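Local atomic coordinates of putative trimethylamine methyltransferase (Rhizobium meliloti, PDB entry 4YYC), a protein that probably transfers methyl groups as a trimethylamine methyltransferase-like enzyme, although its own substrate is not established. Residues 58-61 with 62-65; 437-440 with 441-445; 417-420 with 421-424. All coordinates share one frame; numbering follows the deposited sequence.

Interaction 1: residues 58-61 with 62-65; sequences GLQL and IERN
Arg-64 doubles back along helix 56-73 so that its guanidinium lies beside Leu-61, with NH2 3.6 Å from Leu-61 CD1. Its CG stands anti to the backbone N (chi1 -167°) and the chain bends at chi3 (50°), which returns the flat group over the preceding turn. One face then looks on Gln-60 O, 3.7 Å above the plane and off toward the rim. At the edge, in plane, a water accepts a weak bond from Arg-64 NH1 and donates to Gln-60 OE1 at 3.0 Å; Gln-60 NE2 bonds Glu-56. The same methyl, Leu-61 CD1, also lies 3.9 Å from Asn-65 ND2, an amide nitrogen that bonds Gln-431 of the second subunit.

Glu-63 runs out extended, with Glu-63 CG 3.2 Å from Leu-59 O, to a salt bridge with Arg-349. Were Glu-63 replaced by an alanine, Arg-349 would probably lose the carboxylate it pairs with, and the tie to helix 334-350 would be weakened. Leu-59 and Ile-62 suit the buried side, packing on Leu-346. Backbone bonds such as Glu-63 N to Leu-59 O, 2.9 Å, satisfy the main chain, so the polar side chains can be spent on water, a neighbouring helix and the second subunit.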
loop_
_atom_site.group_PDB
_atom_site.type_symbol
_atom_site.label_atom_id
_atom_site.label_comp_id
_atom_site.label_asym_id
_atom_site.label_seq_id
_atom_site.Cartn_x
_atom_site.Cartn_y
_atom_site.Cartn_z
ATOM N N GLY A 58 -16.309 -19.045 -1.366
ATOM C CA GLY A 58 -15.654 -18.523 -2.538
ATOM C C GLY A 58 -14.448 -19.361 -2.909
ATOM O O GLY A 58 -14.187 -19.598 -4.074
ATOM N N LEU A 59 -13.681 -19.781 -1.914
ATOM C CA LEU A 59 -12.506 -20.598 -2.188
ATOM C C LEU A 59 -12.923 -21.942 -2.791
ATOM O O LEU A 59 -12.355 -22.390 -3.785
ATOM C CB LEU A 59 -11.699 -20.852 -0.937
ATOM C CG LEU A 59 -11.034 -19.605 -0.395
ATOM C CD1 LEU A 59 -10.681 -19.757 1.075
ATOM C CD2 LEU A 59 -9.800 -19.303 -1.244
ATOM N N GLN A 60 -13.905 -22.584 -2.167
ATOM C CA GLN A 60 -14.440 -23.835 -2.711
ATOM C C GLN A 60 -14.993 -23.687 -4.127
ATOM O O GLN A 60 -14.866 -24.579 -4.944
ATOM C CB GLN A 60 -15.524 -24.379 -1.772
ATOM C CG GLN A 60 -14.927 -24.970 -0.512
ATOM C CD GLN A 60 -15.980 -25.640 0.359
ATOM O OE1 GLN A 60 -16.926 -26.211 -0.143
ATOM N NE2 GLN A 60 -15.814 -25.561 1.652
ATOM N N LEU A 61 -15.599 -22.544 -4.412
ATOM C CA LEU A 61 -16.145 -22.281 -5.729
ATOM C C LEU A 61 -15.057 -22.232 -6.793
ATOM O O LEU A 61 -15.177 -22.857 -7.841
ATOM C CB LEU A 61 -16.923 -20.976 -5.678
ATOM C CG LEU A 61 -17.497 -20.450 -6.984
ATOM C CD1 LEU A 61 -18.480 -21.441 -7.558
ATOM C CD2 LEU A 61 -18.215 -19.125 -6.678
ATOM N N ILE A 62 -14.009 -21.469 -6.501
ATOM C CA ILE A 62 -12.875 -21.361 -7.422
ATOM C C ILE A 62 -12.202 -22.722 -7.596
ATOM O O ILE A 62 -11.880 -23.109 -8.711
ATOM C CB ILE A 62 -11.855 -20.306 -6.974
ATOM C CG1 ILE A 62 -12.504 -18.912 -6.868
ATOM C CG2 ILE A 62 -10.680 -20.256 -7.942
ATOM C CD1 ILE A 62 -13.142 -18.416 -8.142
ATOM N N GLU A 63 -12.003 -23.456 -6.513
ATOM C CA GLU A 63 -11.366 -24.781 -6.574
ATOM C C GLU A 63 -12.205 -25.759 -7.422
ATOM O O GLU A 63 -11.688 -26.463 -8.278
ATOM C CB GLU A 63 -11.105 -25.311 -5.152
ATOM C CG GLU A 63 -10.008 -24.532 -4.434
ATOM C CD GLU A 63 -9.893 -24.793 -2.947
ATOM O OE1 GLU A 63 -10.893 -25.186 -2.312
ATOM O OE2 GLU A 63 -8.826 -24.502 -2.377
ATOM N N ARG A 64 -13.513 -25.749 -7.221
ATOM C CA ARG A 64 -14.394 -26.602 -7.980
ATOM C C ARG A 64 -14.366 -26.242 -9.469
ATOM O O ARG A 64 -14.263 -27.120 -10.345
ATOM C CB ARG A 64 -15.822 -26.429 -7.442
ATOM C CG ARG A 64 -16.829 -27.428 -7.876
ATOM C CD ARG A 64 -18.031 -27.420 -6.933
ATOM N NE ARG A 64 -18.589 -26.098 -6.690
ATOM C CZ ARG A 64 -18.668 -25.462 -5.515
ATOM N NH1 ARG A 64 -18.241 -25.993 -4.375
ATOM N NH2 ARG A 64 -19.217 -24.264 -5.480
ATOM N N ASN A 65 -14.433 -24.948 -9.760
ATOM C CA ASN A 65 -14.402 -24.481 -11.134
ATOM C C ASN A 65 -13.072 -24.787 -11.833
ATOM O O ASN A 65 -13.056 -25.110 -13.025
ATOM C CB ASN A 65 -14.728 -22.968 -11.207
ATOM C CG ASN A 65 -16.198 -22.679 -10.957
ATOM O OD1 ASN A 65 -17.004 -23.586 -10.734
ATOM N ND2 ASN A 65 -16.566 -21.377 -10.997
HETATM O O HOH W 1 -16.823 -27.645 -2.805
#

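Interaction 2: residues 437-440 with 441-445; sequences REVG and PGSHY
Apolar contact dominates where Val-439, the last residue of helix 433-439, lies over one face of the Tyr-445 ring. Its CG1 makes a CH-pi contact with the ring, 3.9 Å from the centroid and 10° off the normal, hence above the middle of the face. CG2 reaches further along one side, 3.6 Å from Tyr-445 CD2. With CG1 anti to the backbone N (chi1 171°), both methyls of the branched side chain can meet the ring at once, a fit for which valine is well shaped. Val-439 CG1 also meets Ser-443 CB at 3.6 Å, the short serine offering its methylene to the valine.

The chain comes back to the helix through a type II beta turn from Gly-440 to Ser-443, with Pro-Gly at its two central places, the classical pair for this turn. Glycine suits the first residue past the helix, because phi is positive at Gly-440. At the backbone angles of Gly-442 a CB would press on the carbonyl O of the residue before, which calls for glycine there too, while the ring of Pro-441 fixes the phi the turn requires.

Polar contacts are few. The bond closing the turn, Ser-443 N to Gly-440 O, is weak at 3.5 Å. A water bridges the bend, donating to Val-439 O at 2.6 Å and to Pro-441 O at 2.8 Å, thereby satisfying a carbonyl at the helix end.

Contacts with the second subunit extend from the same residues: Pro-441 packs on its Arg-98, and Tyr-445 OH makes a weak hydrogen bond to its Gln-292.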
loop_
_atom_site.group_PDB
_atom_site.type_symbol
_atom_site.label_atom_id
_atom_site.label_comp_id
_atom_site.label_asym_id
_atom_site.label_seq_id
_atom_site.Cartn_x
_atom_site.Cartn_y
_atom_site.Cartn_z
ATOM N N ARG A 437 4.485 7.669 32.525
ATOM C CA ARG A 437 4.489 8.242 33.879
ATOM C C ARG A 437 5.503 9.359 34.074
ATOM O O ARG A 437 5.198 10.396 34.682
ATOM C CB ARG A 437 4.824 7.161 34.897
ATOM C CG ARG A 437 3.786 6.086 35.035
ATOM C CD ARG A 437 4.215 5.087 36.103
ATOM N NE ARG A 437 3.096 4.207 36.427
ATOM C CZ ARG A 437 2.974 2.933 36.062
ATOM N NH1 ARG A 437 3.938 2.284 35.370
ATOM N NH2 ARG A 437 1.874 2.273 36.433
ATOM N N GLU A 438 6.728 9.125 33.616
ATOM C CA GLU A 438 7.828 10.065 33.873
ATOM C C GLU A 438 7.653 11.337 33.045
ATOM O O GLU A 438 7.932 12.431 33.514
ATOM C CB GLU A 438 9.190 9.412 33.577
ATOM N N VAL A 439 7.146 11.206 31.832
ATOM C CA VAL A 439 6.918 12.375 30.983
ATOM C C VAL A 439 5.667 13.082 31.484
ATOM O O VAL A 439 5.708 14.271 31.852
ATOM C CB VAL A 439 6.818 11.961 29.493
ATOM C CG1 VAL A 439 6.361 13.099 28.588
ATOM C CG2 VAL A 439 8.182 11.480 29.036
ATOM N N GLY A 440 4.557 12.344 31.473
ATOM C CA GLY A 440 3.268 12.865 31.942
ATOM C C GLY A 440 2.640 13.907 31.010
ATOM O O GLY A 440 3.204 14.278 29.958
ATOM N N PRO A 441 1.451 14.389 31.382
ATOM C CA PRO A 441 0.751 15.308 30.482
ATOM C C PRO A 441 1.500 16.618 30.244
ATOM O O PRO A 441 2.065 17.189 31.170
ATOM C CB PRO A 441 -0.577 15.563 31.222
ATOM C CG PRO A 441 -0.780 14.343 32.074
ATOM C CD PRO A 441 0.615 14.020 32.545
ATOM N N GLY A 442 1.493 17.105 29.014
ATOM C CA GLY A 442 2.023 18.426 28.733
ATOM C C GLY A 442 3.519 18.463 28.534
ATOM O O GLY A 442 4.063 19.553 28.345
ATOM N N SER A 443 4.195 17.307 28.596
ATOM C CA SER A 443 5.631 17.271 28.379
ATOM C C SER A 443 5.935 16.648 27.005
ATOM O O SER A 443 5.142 16.744 26.073
ATOM C CB SER A 443 6.302 16.594 29.582
ATOM O OG SER A 443 7.708 16.724 29.500
ATOM N N HIS A 444 7.116 16.089 26.833
ATOM C CA HIS A 444 7.444 15.421 25.582
ATOM C C HIS A 444 8.462 14.358 25.872
ATOM O O HIS A 444 9.127 14.393 26.918
ATOM C CB HIS A 444 7.973 16.423 24.560
ATOM C CG HIS A 444 9.262 17.057 24.970
ATOM N ND1 HIS A 444 10.489 16.509 24.659
ATOM C CD2 HIS A 444 9.519 18.174 25.689
ATOM C CE1 HIS A 444 11.448 17.255 25.174
ATOM N NE2 HIS A 444 10.888 18.278 25.795
ATOM N N TYR A 445 8.587 13.436 24.923
ATOM C CA TYR A 445 9.348 12.217 25.086
ATOM C C TYR A 445 10.750 12.218 24.438
ATOM O O TYR A 445 11.453 11.191 24.535
ATOM C CB TYR A 445 8.570 11.058 24.478
ATOM C CG TYR A 445 7.294 10.700 25.214
ATOM C CD1 TYR A 445 6.112 11.371 24.967
ATOM C CD2 TYR A 445 7.270 9.625 26.101
ATOM C CE1 TYR A 445 4.924 11.016 25.617
ATOM C CE2 TYR A 445 6.103 9.261 26.763
ATOM C CZ TYR A 445 4.935 9.960 26.523
ATOM O OH TYR A 445 3.782 9.582 27.164
HETATM O O HOH W 2 4.204 16.206 32.670
#

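Interaction 3: residues 417-420 with 421-424; sequences MQKM and AEGV
Lys-419 and Glu-422 meet in a local contact at the C-terminal end of helix 404-420, where the backbone turns out of the helix toward the segment that leads to helix 428-431. Most of the contact is made by main-chain atoms. Ala-421 N continues the helical pattern with a bond to Met-417 O, 3.0 Å long. Beyond it the spacing shortens: Glu-422 N bonds Lys-419 O at 3.1 Å, approaching from above the carbonyl plane, and Gly-423 N bonds Met-420 O at 2.9 Å, also from above the plane. The latter closes a type I beta turn from Met-420 to Gly-423.

Among the side chains, Lys-419 and Glu-422 slant across each other through their aliphatic and carboxylate parts. Lys-419 CD is 3.7 Å from Glu-422 OE1, whereas the charged ends, Lys-419 NZ and Glu-422 OE1, stay 5.3 Å apart and form no salt bridge. The lysine bends at chi2 (64°) and chi4 (-56°), and its amino group is paired instead with Glu-335 of the second subunit. At this distance Glu-422 may still weakly favour the lysine's positive charge.

Ala-421 occupies a buried place where a small residue suits: its CB lies 3.4 Å from Met-417 O and packs on Ile-44. Met-417, present as selenomethionine, faces helix 368-383, and the amide of Gln-418 is held by Ser-173, His-175 and Pro-42. A water donates to both Lys-419 O, at 2.8 Å, and Gly-423 O, bridging the exit of the turn. Positive phi (71°) at Gly-423, easy for a residue lacking a side chain, makes this a glycine-terminated helix end with a type I turn.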
loop_
_atom_site.group_PDB
_atom_site.type_symbol
_atom_site.label_atom_id
_atom_site.label_comp_id
_atom_site.label_asym_id
_atom_site.label_seq_id
_atom_site.Cartn_x
_atom_site.Cartn_y
_atom_site.Cartn_z
HETATM N N MSE A 417 9.124 -2.983 4.522
HETATM C CA MSE A 417 8.300 -4.184 4.566
HETATM C C MSE A 417 8.880 -5.224 5.522
HETATM O O MSE A 417 8.162 -5.863 6.287
HETATM C CB MSE A 417 8.140 -4.850 3.195
HETATM C CG MSE A 417 7.510 -3.957 2.136
HETATM SE SE MSE A 417 5.683 -3.336 2.544
HETATM C CE MSE A 417 5.670 -1.563 1.609
ATOM N N GLN A 418 10.205 -5.356 5.546
ATOM C CA GLN A 418 10.874 -6.265 6.456
ATOM C C GLN A 418 10.579 -5.887 7.909
ATOM O O GLN A 418 10.294 -6.757 8.733
ATOM C CB GLN A 418 12.394 -6.241 6.172
ATOM C CG GLN A 418 13.206 -7.104 7.092
ATOM C CD GLN A 418 14.058 -8.167 6.433
ATOM O OE1 GLN A 418 14.555 -7.983 5.315
ATOM N NE2 GLN A 418 14.328 -9.233 7.170
ATOM N N LYS A 419 10.628 -4.610 8.201
ATOM C CA LYS A 419 10.346 -4.163 9.572
ATOM C C LYS A 419 8.856 -4.338 9.913
ATOM O O LYS A 419 8.527 -4.805 11.013
ATOM C CB LYS A 419 10.807 -2.720 9.732
ATOM C CG LYS A 419 10.526 -2.116 11.094
ATOM C CD LYS A 419 11.305 -2.862 12.207
ATOM C CE LYS A 419 11.023 -2.233 13.570
ATOM N NZ LYS A 419 11.354 -0.776 13.539
HETATM N N MSE A 420 7.964 -3.980 8.982
HETATM C CA MSE A 420 6.505 -4.132 9.164
HETATM C C MSE A 420 6.144 -5.541 9.526
HETATM O O MSE A 420 5.283 -5.805 10.374
HETATM C CB MSE A 420 5.777 -3.727 7.870
HETATM C CG MSE A 420 4.258 -3.915 7.875
HETATM SE SE MSE A 420 3.561 -2.366 8.867
HETATM C CE MSE A 420 3.970 -1.193 7.334
ATOM N N ALA A 421 6.778 -6.489 8.855
ATOM C CA ALA A 421 6.485 -7.917 9.024
ATOM C C ALA A 421 6.704 -8.418 10.422
ATOM O O ALA A 421 6.131 -9.449 10.770
ATOM C CB ALA A 421 7.347 -8.704 8.062
ATOM N N GLU A 422 7.497 -7.709 11.222
ATOM C CA GLU A 422 7.748 -8.109 12.631
ATOM C C GLU A 422 6.537 -7.847 13.501
ATOM O O GLU A 422 6.461 -8.375 14.616
ATOM C CB GLU A 422 8.934 -7.371 13.220
ATOM C CG GLU A 422 10.251 -7.597 12.501
ATOM C CD GLU A 422 11.375 -6.763 13.114
ATOM O OE1 GLU A 422 11.127 -6.012 14.081
ATOM O OE2 GLU A 422 12.511 -6.845 12.619
ATOM N N GLY A 423 5.621 -7.010 13.035
ATOM C CA GLY A 423 4.375 -6.727 13.776
ATOM C C GLY A 423 4.633 -5.902 15.029
ATOM O O GLY A 423 5.642 -5.190 15.126
ATOM N N VAL A 424 3.733 -6.019 15.993
ATOM C CA VAL A 424 3.737 -5.118 17.166
ATOM C C VAL A 424 4.419 -5.777 18.343
ATOM O O VAL A 424 4.002 -6.867 18.764
ATOM C CB VAL A 424 2.318 -4.732 17.583
ATOM C CG1 VAL A 424 2.337 -3.794 18.808
ATOM C CG2 VAL A 424 1.607 -4.066 16.431
HETATM O O HOH W 3 7.509 -3.849 13.433
#

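Overall arrangement
The three contacts lie apart in one chain, yet each reaches the second subunit. Interactions 2 and 3 are nearest, with centres 28 Å apart and nearest atoms about 16 Å; interaction 3 marks where the chain leaves helix 404-420, and interaction 2 lies farther out, 46 Å from the centre of the chain. Interaction 1 is distant from interaction 2 within the chain, 54 Å between centres, but the dimer brings such regions together: Asn-65 touches Gln-431 and Leu-433 of the second subunit, just ahead of residues 437-440, and Arg-437 forms a salt bridge with Glu-72 on the second subunit's helix 56-73. No active-site residue is established for this protein, so none of the three can be related to one.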